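Local coordinates for protein LpxE (Aquifex aeolicus, PDB 6EBU) that probably removes the 1-phosphate group of lipid A at the cell membrane, as a phosphatase of the PAP2 superfamily, at residues Phe37-Gly41 against Ser42-Leu46; Glu71-Leu74 against Val75-Lys79; Phe105-Gly108 against Asp109-Met112; Val148-Pro151 against Leu152-Phe155. The protein carries 1 engineered substitution. All coordinates share one frame; numbering follows the deposited sequence.

Interaction 1: residues Phe37-Gly41 against Ser42-Leu46; sequences FAYLG and SGYVL. With BOG (octyl beta-D-glucopyranoside), chain G.
The ring of Tyr39 meets Ser42, Tyr44 and Val45 across the turn. Its CB leaves the chain with CG anti to the backbone N (chi1 -171°), which sets the ring beside its own carbonyl carbon, where its outer atoms meet Tyr44 CB. At the root, the Ser42 hydroxyl lies over one ring face, 4.2 Å from Tyr39 CG to Ser42 OG. Farther out, Tyr39 CD2 comes within 4.1 Å of Val45 CG1, the two side chains sliding past each other in opposite directions. At the far end, Tyr39 CZ is 3.4 Å from Tyr44 CB and Tyr39 OH 3.2 Å from the same carbon. The two tyrosine rings run nearly parallel, planes at 15°, but are slid so far apart that they barely overlap; Tyr44 instead receives C2' of the octyl glucoside over one face. The Tyr39 carbonyl is gripped twice by one residue: Ser42 N donates to Tyr39 O at 3.1 Å from above the carbonyl plane, and Ser42 OG donates to it at 2.7 Å. The same OG weakly accepts Tyr44 N, the i to i+2 pairing of an ST turn, here weakly made. Two consecutive 3-10 turns meeting at a serine in this way make the short connection between helix 28-37 and helix 46-56.

Interaction 2: residues Glu71-Leu74 against Val75-Lys79; sequences ETVL and VISLK. With BOG (octyl beta-D-glucopyranoside), chain E; SO4 (sulfate ion), chain B.
Leu74 and Leu78, one helical turn apart, meet at a slant through their CD1 methyls, 3.8 Å from Leu74 CD1 to Leu78 CD1, and both pack on Ile160 of helix 151-170. Glu71 and Val75 instead lie side by side and point the same way, with Glu71 OE1 3.8 Å from Val75 CG2; the bent glutamate is buried against helices 108-121 and 151-170. Ser77 turns back on its own helix. With OG anti to its carbonyl carbon (chi1 -66°), the hydroxyl donates to Val73 O at 2.8 Å, and Ser77 N reaches the same Val73 O at 3.0 Å from the opposite face of the carbonyl. The Lys79 chain is extended until a bend at the last torsion (chi4 -71°), and Lys79 NZ donates to sulfate O3 at 2.6 Å while also bonding Arg103 O. With an alanine here, that sulfate oxygen would probably lose its lysine partner, and Arg103 O this donor. The helix thus satisfies the Ser77 hydroxyl with a backbone bond and sends a single ammonium group into the anion pocket, consistent with Lys79 being the lysine of the first PAP2 motif, which marks the phosphate site.

Interaction 3: residues Phe105-Gly108 against Asp109-Met112; sequences FPSG and DTAM. With BOG (octyl beta-D-glucopyranoside), chain F; SO4 (sulfate ion), chain B.
Ser107 and Thr110 join hydroxyls at the start of helix 108-121, with Ser107 OG 2.8 Å from Thr110 OG1. Ser107 is the N-cap, and its OG stands anti to the backbone N (chi1 171°), a setting that brings it over the first turn. Two backbone bonds close that turn: Ala111 N to Ser107 O at 3.1 Å and Met112 N to Gly108 O at 2.9 Å. The first N-H of the helix is given to the anion instead, Gly108 N to sulfate O3 at 3.0 Å, nearly straight (172°). A side chain on Gly108 would be crowded by the sulfate, and the helix N-terminus would be expected to draw the negative charge towards it. Asp109 also lies beside the sulfate, its OD1 3.5 Å from sulfate O4 and its OD2 3.1 Å from C3' of an octyl glucoside. OD1 and O4 are two acceptors, a meeting that would probably disfavour the anion without the cationic donors around it. Replaced by an alanine, Asp109 would probably leave Arg143 without its weak, long ion-pair mate and open a gap beside the glucoside. Farther out, the backbone of Ser107 bonds to that of Asp153, Arg143 packs on both Ser107 and Thr110, and a cis peptide before Pro106 turns the chain into the cap, where Pro106 O takes a weak bond from Lys79. Pro106, Ser107, Gly108 and Asp109 occupy the PSGH motif of the PAP2 superfamily; the aspartate stands where that motif has its histidine and is probably the engineered position, so the site is probably seen in altered form.

Interaction 4: residues Val148-Pro151 against Leu152-Phe155; sequences VHFP and LDVF. With BOG (octyl beta-D-glucopyranoside), chain D; SO4 (sulfate ion), chain B.
Asp153 folds its carboxylate back over the loop to meet His149 and Phe150, the histidine and aspartate being consistent with the third PAP2 motif, where the histidine acts as nucleophile in relatives. Among the hydrogen bonds, Phe150 N donates to Asp153 OD2 at 2.8 Å, nearly straight (167°) but from above the carboxylate plane. His149 ND1 adds a weak bond of 3.4 Å to Asp153 OD2, which lies near the imidazole plane at the ring edge, the ring and carboxylate planes standing 73° apart. Ser104 OG also bonds this oxygen. Phe150 is the N-cap of helix 151-170, so its N-H bound by the aspartate three residues on forms one half of a capping box; Phe155 N to Pro151 O, 3.0 Å, continues the helix. Asp153 OD2 also lies at the edge of the Phe150 ring, 3.6 Å from Phe150 CD2; the apolar contact is His149 CB on Val154 CG1, 4.0 Å. Of the ligands, an octyl glucoside brings O1 to 3.5 Å from Phe155 CE1, and the sulfate accepts at O1 from His149 NE2, 2.8 Å. His149 CG is anti to its carbonyl carbon (chi1 -82°), which puts the ring between Asp153 and the sulfate. The imidazole is thus engaged at both nitrogens, firmly at NE2 and weakly at ND1, which would help to fix its rotation.

How the interactions relate
Interactions 2, 3 and 4 converge on one sulfate, which probably marks the phosphate site; Arg86 and Arg143 complete its ring of donors. Interactions 3 and 4 are tightly joined, centres about 8 Å apart, with Ser107 N 3.1 Å from Asp153 O, probably a hydrogen bond, and Ser107 CA 3.6 Å from His149 CE1. Interaction 2 meets interaction 3 where Glu71 OE1 lies 3.4 Å from Ala111 CB, but only grazes interaction 4, Lys79 NZ being 4.3 Å from His149 CE1. Interaction 1, its centre about 17 Å from that of interaction 4, does not itself bond the sulfate but borders interaction 3, Gly41 O lying 2.9 Å from Asp109 OD1 and Ser42 O 3.3 Å from Met112 CE.

Interaction 1: residues Phe37-Gly41 against Ser42-Leu46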
loop_
_atom_site.group_PDB
_atom_site.type_symbol
_atom_site.label_atom_id
_atom_site.label_comp_id
_atom_site.label_asym_id
_atom_site.label_seq_id
_atom_site.Cartn_x
_atom_site.Cartn_y
_atom_site.Cartn_z
ATOM N N PHE A 37 4.232 8.148 9.529
ATOM C CA PHE A 37 3.017 7.778 8.817
ATOM C C PHE A 37 2.985 6.310 8.407
ATOM O O PHE A 37 1.895 5.770 8.191
ATOM C CB PHE A 37 2.865 8.660 7.572
ATOM C CG PHE A 37 1.489 8.642 6.972
ATOM C CD1 PHE A 37 0.478 9.427 7.500
ATOM C CD2 PHE A 37 1.210 7.851 5.871
ATOM C CE1 PHE A 37 -0.785 9.417 6.947
ATOM C CE2 PHE A 37 -0.054 7.836 5.314
ATOM C CZ PHE A 37 -1.053 8.620 5.854
ATOM N N ALA A 38 4.148 5.658 8.296
ATOM C CA ALA A 38 4.201 4.298 7.766
ATOM C C ALA A 38 3.363 3.326 8.588
ATOM O O ALA A 38 2.786 2.384 8.031
ATOM C CB ALA A 38 5.651 3.818 7.701
ATOM N N TYR A 39 3.281 3.542 9.905
ATOM C CA TYR A 39 2.523 2.653 10.782
ATOM C C TYR A 39 1.071 2.513 10.341
ATOM O O TYR A 39 0.468 1.450 10.518
ATOM C CB TYR A 39 2.590 3.175 12.217
ATOM C CG TYR A 39 2.031 2.235 13.260
ATOM C CD1 TYR A 39 2.853 1.317 13.900
ATOM C CD2 TYR A 39 0.689 2.275 13.617
ATOM C CE1 TYR A 39 2.354 0.458 14.858
ATOM C CE2 TYR A 39 0.180 1.420 14.577
ATOM C CZ TYR A 39 1.019 0.513 15.195
ATOM O OH TYR A 39 0.529 -0.345 16.152
ATOM N N LEU A 40 0.494 3.572 9.771
ATOM C CA LEU A 40 -0.895 3.539 9.337
ATOM C C LEU A 40 -1.116 2.661 8.114
ATOM O O LEU A 40 -2.270 2.368 7.783
ATOM C CB LEU A 40 -1.379 4.957 9.051
ATOM C CG LEU A 40 -1.248 5.896 10.248
ATOM C CD1 LEU A 40 -1.619 7.322 9.855
ATOM C CD2 LEU A 40 -2.095 5.396 11.409
ATOM N N GLY A 41 -0.052 2.247 7.435
ATOM C CA GLY A 41 -0.142 1.294 6.353
ATOM C C GLY A 41 0.249 -0.119 6.718
ATOM O O GLY A 41 0.291 -0.981 5.835
ATOM N N SER A 42 0.537 -0.386 7.987
ATOM C CA SER A 42 0.873 -1.724 8.445
ATOM C C SER A 42 -0.373 -2.449 8.953
ATOM O O SER A 42 -1.437 -1.859 9.148
ATOM C CB SER A 42 1.930 -1.660 9.545
ATOM O OG SER A 42 1.389 -1.095 10.728
ATOM N N GLY A 43 -0.227 -3.755 9.171
ATOM C CA GLY A 43 -1.316 -4.541 9.718
ATOM C C GLY A 43 -1.647 -4.234 11.163
ATOM O O GLY A 43 -2.656 -4.737 11.668
ATOM N N TYR A 44 -0.832 -3.420 11.834
ATOM C CA TYR A 44 -1.071 -3.088 13.232
ATOM C C TYR A 44 -2.237 -2.130 13.427
ATOM O O TYR A 44 -2.656 -1.921 14.570
ATOM C CB TYR A 44 0.193 -2.492 13.851
ATOM C CG TYR A 44 1.353 -3.453 13.895
ATOM C CD1 TYR A 44 1.345 -4.539 14.760
ATOM C CD2 TYR A 44 2.455 -3.279 13.067
ATOM C CE1 TYR A 44 2.405 -5.424 14.802
ATOM C CE2 TYR A 44 3.518 -4.158 13.101
ATOM C CZ TYR A 44 3.488 -5.229 13.970
ATOM O OH TYR A 44 4.546 -6.107 14.007
ATOM N N VAL A 45 -2.765 -1.536 12.354
ATOM C CA VAL A 45 -3.969 -0.718 12.467
ATOM C C VAL A 45 -5.244 -1.525 12.279
ATOM O O VAL A 45 -6.336 -1.004 12.548
ATOM C CB VAL A 45 -3.961 0.443 11.452
ATOM C CG1 VAL A 45 -2.673 1.240 11.567
ATOM C CG2 VAL A 45 -4.147 -0.083 10.038
ATOM N N LEU A 46 -5.142 -2.784 11.843
ATOM C CA LEU A 46 -6.334 -3.559 11.506
ATOM C C LEU A 46 -7.189 -3.835 12.737
ATOM O O LEU A 46 -8.394 -3.555 12.742
ATOM C CB LEU A 46 -5.932 -4.867 10.824
ATOM C CG LEU A 46 -5.436 -4.728 9.384
ATOM C CD1 LEU A 46 -5.279 -6.089 8.724
ATOM C CD2 LEU A 46 -6.392 -3.851 8.593
HETATM O O1 BOG G . 2.893 -5.214 8.723
HETATM C "C1'" BOG G . 2.062 -6.341 8.997
HETATM C "C2'" BOG G . 2.052 -6.622 10.518
HETATM C "C3'" BOG G . 1.176 -7.879 10.819
HETATM C "C4'" BOG G . 0.193 -7.576 11.984
HETATM C "C5'" BOG G . -0.951 -8.615 11.977
HETATM C "C6'" BOG G . -2.221 -8.027 12.628
HETATM C "C7'" BOG G . -3.455 -8.654 11.979
HETATM C "C8'" BOG G . -4.639 -8.614 12.948
#

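Interaction 2: residues Glu71-Leu74 against Val75-Lys79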
loop_
_atom_site.group_PDB
_atom_site.type_symbol
_atom_site.label_atom_id
_atom_site.label_comp_id
_atom_site.label_asym_id
_atom_site.label_seq_id
_atom_site.Cartn_x
_atom_site.Cartn_y
_atom_site.Cartn_z
ATOM N N GLU A 71 -7.079 -9.600 -0.391
ATOM C CA GLU A 71 -5.860 -8.917 -0.818
ATOM C C GLU A 71 -4.623 -9.541 -0.183
ATOM O O GLU A 71 -3.582 -9.663 -0.839
ATOM C CB GLU A 71 -5.941 -7.419 -0.505
ATOM C CG GLU A 71 -6.021 -7.064 0.973
ATOM C CD GLU A 71 -4.663 -6.752 1.579
ATOM O OE1 GLU A 71 -3.657 -6.755 0.837
ATOM O OE2 GLU A 71 -4.599 -6.513 2.803
ATOM N N THR A 72 -4.718 -9.962 1.082
ATOM C CA THR A 72 -3.564 -10.556 1.752
ATOM C C THR A 72 -3.127 -11.837 1.054
ATOM O O THR A 72 -1.937 -12.033 0.781
ATOM C CB THR A 72 -3.888 -10.838 3.220
ATOM O OG1 THR A 72 -4.126 -9.601 3.905
ATOM C CG2 THR A 72 -2.735 -11.574 3.888
ATOM N N VAL A 73 -4.080 -12.722 0.758
ATOM C CA VAL A 73 -3.756 -13.961 0.057
ATOM C C VAL A 73 -3.144 -13.651 -1.303
ATOM O O VAL A 73 -2.108 -14.210 -1.684
ATOM C CB VAL A 73 -5.011 -14.844 -0.071
ATOM C CG1 VAL A 73 -4.799 -15.924 -1.117
ATOM C CG2 VAL A 73 -5.364 -15.459 1.275
ATOM N N LEU A 74 -3.771 -12.739 -2.048
ATOM C CA LEU A 74 -3.277 -12.397 -3.375
ATOM C C LEU A 74 -1.904 -11.737 -3.317
ATOM O O LEU A 74 -1.074 -11.961 -4.204
ATOM C CB LEU A 74 -4.285 -11.488 -4.080
ATOM C CG LEU A 74 -3.981 -11.048 -5.511
ATOM C CD1 LEU A 74 -3.535 -12.229 -6.357
ATOM C CD2 LEU A 74 -5.199 -10.373 -6.123
ATOM N N VAL A 75 -1.637 -10.940 -2.281
ATOM C CA VAL A 75 -0.370 -10.216 -2.209
ATOM C C VAL A 75 0.773 -11.162 -1.852
ATOM O O VAL A 75 1.849 -11.119 -2.462
ATOM C CB VAL A 75 -0.475 -9.046 -1.215
ATOM C CG1 VAL A 75 0.906 -8.605 -0.755
ATOM C CG2 VAL A 75 -1.218 -7.882 -1.852
ATOM N N ILE A 76 0.565 -12.031 -0.858
ATOM C CA ILE A 76 1.631 -12.951 -0.471
ATOM C C ILE A 76 1.879 -13.980 -1.568
ATOM O O ILE A 76 3.006 -14.462 -1.732
ATOM C CB ILE A 76 1.316 -13.627 0.878
ATOM C CG1 ILE A 76 0.033 -14.458 0.786
ATOM C CG2 ILE A 76 1.207 -12.588 1.988
ATOM C CD1 ILE A 76 -0.398 -15.074 2.103
ATOM N N SER A 77 0.847 -14.324 -2.343
ATOM C CA SER A 77 1.026 -15.257 -3.452
ATOM C C SER A 77 1.934 -14.663 -4.520
ATOM O O SER A 77 2.889 -15.306 -4.972
ATOM C CB SER A 77 -0.332 -15.629 -4.051
ATOM O OG SER A 77 -1.120 -16.360 -3.126
ATOM N N LEU A 78 1.647 -13.429 -4.940
ATOM C CA LEU A 78 2.494 -12.775 -5.929
ATOM C C LEU A 78 3.883 -12.499 -5.369
ATOM O O LEU A 78 4.878 -12.579 -6.099
ATOM C CB LEU A 78 1.834 -11.482 -6.407
ATOM C CG LEU A 78 0.450 -11.650 -7.033
ATOM C CD1 LEU A 78 -0.303 -10.332 -7.020
ATOM C CD2 LEU A 78 0.562 -12.194 -8.449
ATOM N N LYS A 79 3.973 -12.185 -4.074
ATOM C CA LYS A 79 5.275 -11.944 -3.459
ATOM C C LYS A 79 6.142 -13.195 -3.498
ATOM O O LYS A 79 7.359 -13.112 -3.706
ATOM C CB LYS A 79 5.097 -11.470 -2.016
ATOM C CG LYS A 79 4.909 -9.972 -1.855
ATOM C CD LYS A 79 4.674 -9.621 -0.394
ATOM C CE LYS A 79 4.572 -8.121 -0.182
ATOM N NZ LYS A 79 5.880 -7.434 -0.353
HETATM O O1 BOG E . 6.833 -9.084 2.374
HETATM C "C1'" BOG E . 7.843 -8.920 3.366
HETATM C "C2'" BOG E . 9.159 -8.502 2.678
HETATM C "C3'" BOG E . 10.368 -8.965 3.548
HETATM C "C4'" BOG E . 11.687 -8.453 2.909
HETATM C "C5'" BOG E . 12.885 -9.028 3.691
HETATM C "C6'" BOG E . 14.174 -8.304 3.257
HETATM C "C7'" BOG E . 15.365 -8.895 4.004
HETATM C "C8'" BOG E . 16.007 -7.816 4.880
HETATM S S SO4 B . 5.278 -4.440 1.871
HETATM O O1 SO4 B . 5.057 -3.006 1.695
HETATM O O2 SO4 B . 6.623 -4.668 2.388
HETATM O O3 SO4 B . 5.131 -5.103 0.579
HETATM O O4 SO4 B . 4.297 -4.975 2.812
#

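Interaction 3: residues Phe105-Gly108 against Asp109-Met112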
loop_
_atom_site.group_PDB
_atom_site.type_symbol
_atom_site.label_atom_id
_atom_site.label_comp_id
_atom_site.label_asym_id
_atom_site.label_seq_id
_atom_site.Cartn_x
_atom_site.Cartn_y
_atom_site.Cartn_z
ATOM N N PHE A 105 7.334 -7.173 -5.269
ATOM C CA PHE A 105 6.108 -7.129 -6.055
ATOM C C PHE A 105 5.053 -8.025 -5.429
ATOM O O PHE A 105 5.304 -9.227 -5.254
ATOM C CB PHE A 105 6.385 -7.566 -7.490
ATOM C CG PHE A 105 5.191 -7.479 -8.395
ATOM C CD1 PHE A 105 4.872 -6.291 -9.032
ATOM C CD2 PHE A 105 4.393 -8.591 -8.619
ATOM C CE1 PHE A 105 3.776 -6.211 -9.871
ATOM C CE2 PHE A 105 3.295 -8.516 -9.458
ATOM C CZ PHE A 105 2.987 -7.325 -10.083
ATOM N N PRO A 106 3.872 -7.501 -5.066
ATOM C CA PRO A 106 3.539 -6.074 -5.064
ATOM C C PRO A 106 3.653 -5.473 -3.664
ATOM O O PRO A 106 4.202 -6.124 -2.775
ATOM C CB PRO A 106 2.096 -6.068 -5.552
ATOM C CG PRO A 106 1.531 -7.334 -4.968
ATOM C CD PRO A 106 2.674 -8.329 -4.845
ATOM N N SER A 107 3.137 -4.261 -3.465
ATOM C CA SER A 107 3.210 -3.590 -2.172
ATOM C C SER A 107 2.021 -3.989 -1.304
ATOM O O SER A 107 0.873 -3.660 -1.624
ATOM C CB SER A 107 3.247 -2.073 -2.345
ATOM O OG SER A 107 3.114 -1.427 -1.088
ATOM N N GLY A 108 2.302 -4.671 -0.193
ATOM C CA GLY A 108 1.234 -5.092 0.700
ATOM C C GLY A 108 0.631 -3.944 1.490
ATOM O O GLY A 108 -0.578 -3.921 1.737
ATOM N N ASP A 109 1.461 -2.983 1.905
ATOM C CA ASP A 109 0.943 -1.815 2.610
ATOM C C ASP A 109 0.010 -1.004 1.720
ATOM O O ASP A 109 -1.035 -0.524 2.176
ATOM C CB ASP A 109 2.090 -0.933 3.096
ATOM C CG ASP A 109 2.822 -1.531 4.269
ATOM O OD1 ASP A 109 2.439 -2.634 4.716
ATOM O OD2 ASP A 109 3.783 -0.891 4.742
ATOM N N THR A 110 0.381 -0.832 0.451
ATOM C CA THR A 110 -0.483 -0.115 -0.481
ATOM C C THR A 110 -1.783 -0.874 -0.722
ATOM O O THR A 110 -2.862 -0.272 -0.751
ATOM C CB THR A 110 0.259 0.126 -1.795
ATOM O OG1 THR A 110 1.502 0.788 -1.526
ATOM C CG2 THR A 110 -0.571 0.984 -2.733
ATOM N N ALA A 111 -1.700 -2.197 -0.881
ATOM C CA ALA A 111 -2.898 -2.995 -1.124
ATOM C C ALA A 111 -3.865 -2.917 0.053
ATOM O O ALA A 111 -5.075 -2.742 -0.133
ATOM C CB ALA A 111 -2.506 -4.445 -1.415
ATOM N N MET A 112 -3.347 -3.041 1.279
ATOM C CA MET A 112 -4.203 -2.941 2.459
ATOM C C MET A 112 -4.813 -1.550 2.579
ATOM O O MET A 112 -6.009 -1.410 2.869
ATOM C CB MET A 112 -3.406 -3.286 3.719
ATOM C CG MET A 112 -4.236 -3.295 4.998
ATOM S SD MET A 112 -3.275 -2.976 6.497
ATOM C CE MET A 112 -3.020 -1.208 6.368
HETATM O O1 BOG F . 5.824 -5.247 6.019
HETATM C "C1'" BOG F . 4.892 -4.208 6.316
HETATM C "C2'" BOG F . 5.408 -3.389 7.520
HETATM C "C3'" BOG F . 4.878 -1.924 7.424
HETATM C "C4'" BOG F . 6.053 -0.922 7.598
HETATM C "C5'" BOG F . 7.289 -1.417 6.812
HETATM C "C6'" BOG F . 8.542 -0.645 7.273
HETATM C "C7'" BOG F . 9.063 -1.225 8.586
HETATM C "C8'" BOG F . 9.584 -2.644 8.348
HETATM S S SO4 B . 5.278 -4.440 1.871
HETATM O O1 SO4 B . 5.057 -3.006 1.695
HETATM O O2 SO4 B . 6.623 -4.668 2.388
HETATM O O3 SO4 B . 5.131 -5.103 0.579
HETATM O O4 SO4 B . 4.297 -4.975 2.812
#

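Interaction 4: residues Val148-Pro151 against Leu152-Phe155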
loop_
_atom_site.group_PDB
_atom_site.type_symbol
_atom_site.label_atom_id
_atom_site.label_comp_id
_atom_site.label_asym_id
_atom_site.label_seq_id
_atom_site.Cartn_x
_atom_site.Cartn_y
_atom_site.Cartn_z
ATOM N N VAL A 148 11.761 1.341 -0.579
ATOM C CA VAL A 148 11.518 -0.090 -0.420
ATOM C C VAL A 148 10.613 -0.662 -1.501
ATOM O O VAL A 148 10.420 -1.888 -1.541
ATOM C CB VAL A 148 10.927 -0.404 0.971
ATOM C CG1 VAL A 148 11.864 0.088 2.065
ATOM C CG2 VAL A 148 9.543 0.215 1.121
ATOM N N HIS A 149 10.055 0.170 -2.375
ATOM C CA HIS A 149 9.180 -0.313 -3.432
ATOM C C HIS A 149 9.408 0.500 -4.696
ATOM O O HIS A 149 9.890 1.636 -4.655
ATOM C CB HIS A 149 7.699 -0.246 -3.026
ATOM C CG HIS A 149 7.246 -1.401 -2.187
ATOM N ND1 HIS A 149 7.201 -2.695 -2.660
ATOM C CD2 HIS A 149 6.807 -1.453 -0.906
ATOM C CE1 HIS A 149 6.760 -3.495 -1.707
ATOM N NE2 HIS A 149 6.516 -2.768 -0.632
ATOM N N PHE A 150 9.063 -0.112 -5.829
ATOM C CA PHE A 150 9.010 0.515 -7.138
ATOM C C PHE A 150 7.598 0.997 -7.429
ATOM O O PHE A 150 6.630 0.495 -6.850
ATOM C CB PHE A 150 9.442 -0.475 -8.218
ATOM C CG PHE A 150 10.873 -0.911 -8.116
ATOM C CD1 PHE A 150 11.894 -0.101 -8.581
ATOM C CD2 PHE A 150 11.196 -2.145 -7.576
ATOM C CE1 PHE A 150 13.215 -0.509 -8.500
ATOM C CE2 PHE A 150 12.513 -2.558 -7.493
ATOM C CZ PHE A 150 13.522 -1.739 -7.956
ATOM N N PRO A 151 7.449 1.979 -8.321
ATOM C CA PRO A 151 6.099 2.405 -8.725
ATOM C C PRO A 151 5.226 1.278 -9.249
ATOM O O PRO A 151 4.000 1.334 -9.094
ATOM C CB PRO A 151 6.384 3.451 -9.810
ATOM C CG PRO A 151 7.697 4.029 -9.409
ATOM C CD PRO A 151 8.491 2.890 -8.829
ATOM N N LEU A 152 5.817 0.257 -9.874
ATOM C CA LEU A 152 5.029 -0.889 -10.319
ATOM C C LEU A 152 4.390 -1.610 -9.138
ATOM O O LEU A 152 3.237 -2.050 -9.219
ATOM C CB LEU A 152 5.909 -1.850 -11.119
ATOM C CG LEU A 152 5.302 -3.219 -11.438
ATOM C CD1 LEU A 152 4.098 -3.072 -12.356
ATOM C CD2 LEU A 152 6.340 -4.150 -12.047
ATOM N N ASP A 153 5.123 -1.730 -8.028
ATOM C CA ASP A 153 4.604 -2.442 -6.863
ATOM C C ASP A 153 3.429 -1.704 -6.236
ATOM O O ASP A 153 2.448 -2.332 -5.818
ATOM C CB ASP A 153 5.711 -2.636 -5.828
ATOM C CG ASP A 153 6.994 -3.156 -6.434
ATOM O OD1 ASP A 153 6.921 -3.941 -7.403
ATOM O OD2 ASP A 153 8.077 -2.783 -5.934
ATOM N N VAL A 154 3.510 -0.375 -6.149
ATOM C CA VAL A 154 2.439 0.365 -5.491
ATOM C C VAL A 154 1.245 0.543 -6.422
ATOM O O VAL A 154 0.104 0.636 -5.958
ATOM C CB VAL A 154 2.957 1.713 -4.959
ATOM C CG1 VAL A 154 4.257 1.514 -4.192
ATOM C CG2 VAL A 154 3.142 2.709 -6.088
ATOM N N PHE A 155 1.472 0.577 -7.738
ATOM C CA PHE A 155 0.351 0.675 -8.666
ATOM C C PHE A 155 -0.458 -0.615 -8.676
ATOM O O PHE A 155 -1.692 -0.587 -8.602
ATOM C CB PHE A 155 0.852 1.007 -10.071
ATOM C CG PHE A 155 -0.244 1.095 -11.095
ATOM C CD1 PHE A 155 -1.071 2.207 -11.151
ATOM C CD2 PHE A 155 -0.454 0.064 -11.996
ATOM C CE1 PHE A 155 -2.084 2.290 -12.091
ATOM C CE2 PHE A 155 -1.465 0.139 -12.937
ATOM C CZ PHE A 155 -2.281 1.255 -12.985
HETATM O O1 BOG D . -4.078 3.167 -9.366
HETATM C "C1'" BOG D . -3.781 4.242 -8.476
HETATM C "C2'" BOG D . -2.349 4.069 -7.920
HETATM C "C3'" BOG D . -2.084 5.113 -6.789
HETATM C "C4'" BOG D . -0.690 4.838 -6.161
HETATM C "C5'" BOG D . -0.143 6.129 -5.519
HETATM C "C6'" BOG D . 1.398 6.111 -5.556
HETATM C "C7'" BOG D . 1.905 7.394 -6.212
HETATM C "C8'" BOG D . 3.403 7.549 -5.949
HETATM S S SO4 B . 5.278 -4.440 1.871
HETATM O O1 SO4 B . 5.057 -3.006 1.695
HETATM O O2 SO4 B . 6.623 -4.668 2.388
HETATM O O3 SO4 B . 5.131 -5.103 0.579
HETATM O O4 SO4 B . 4.297 -4.975 2.812
#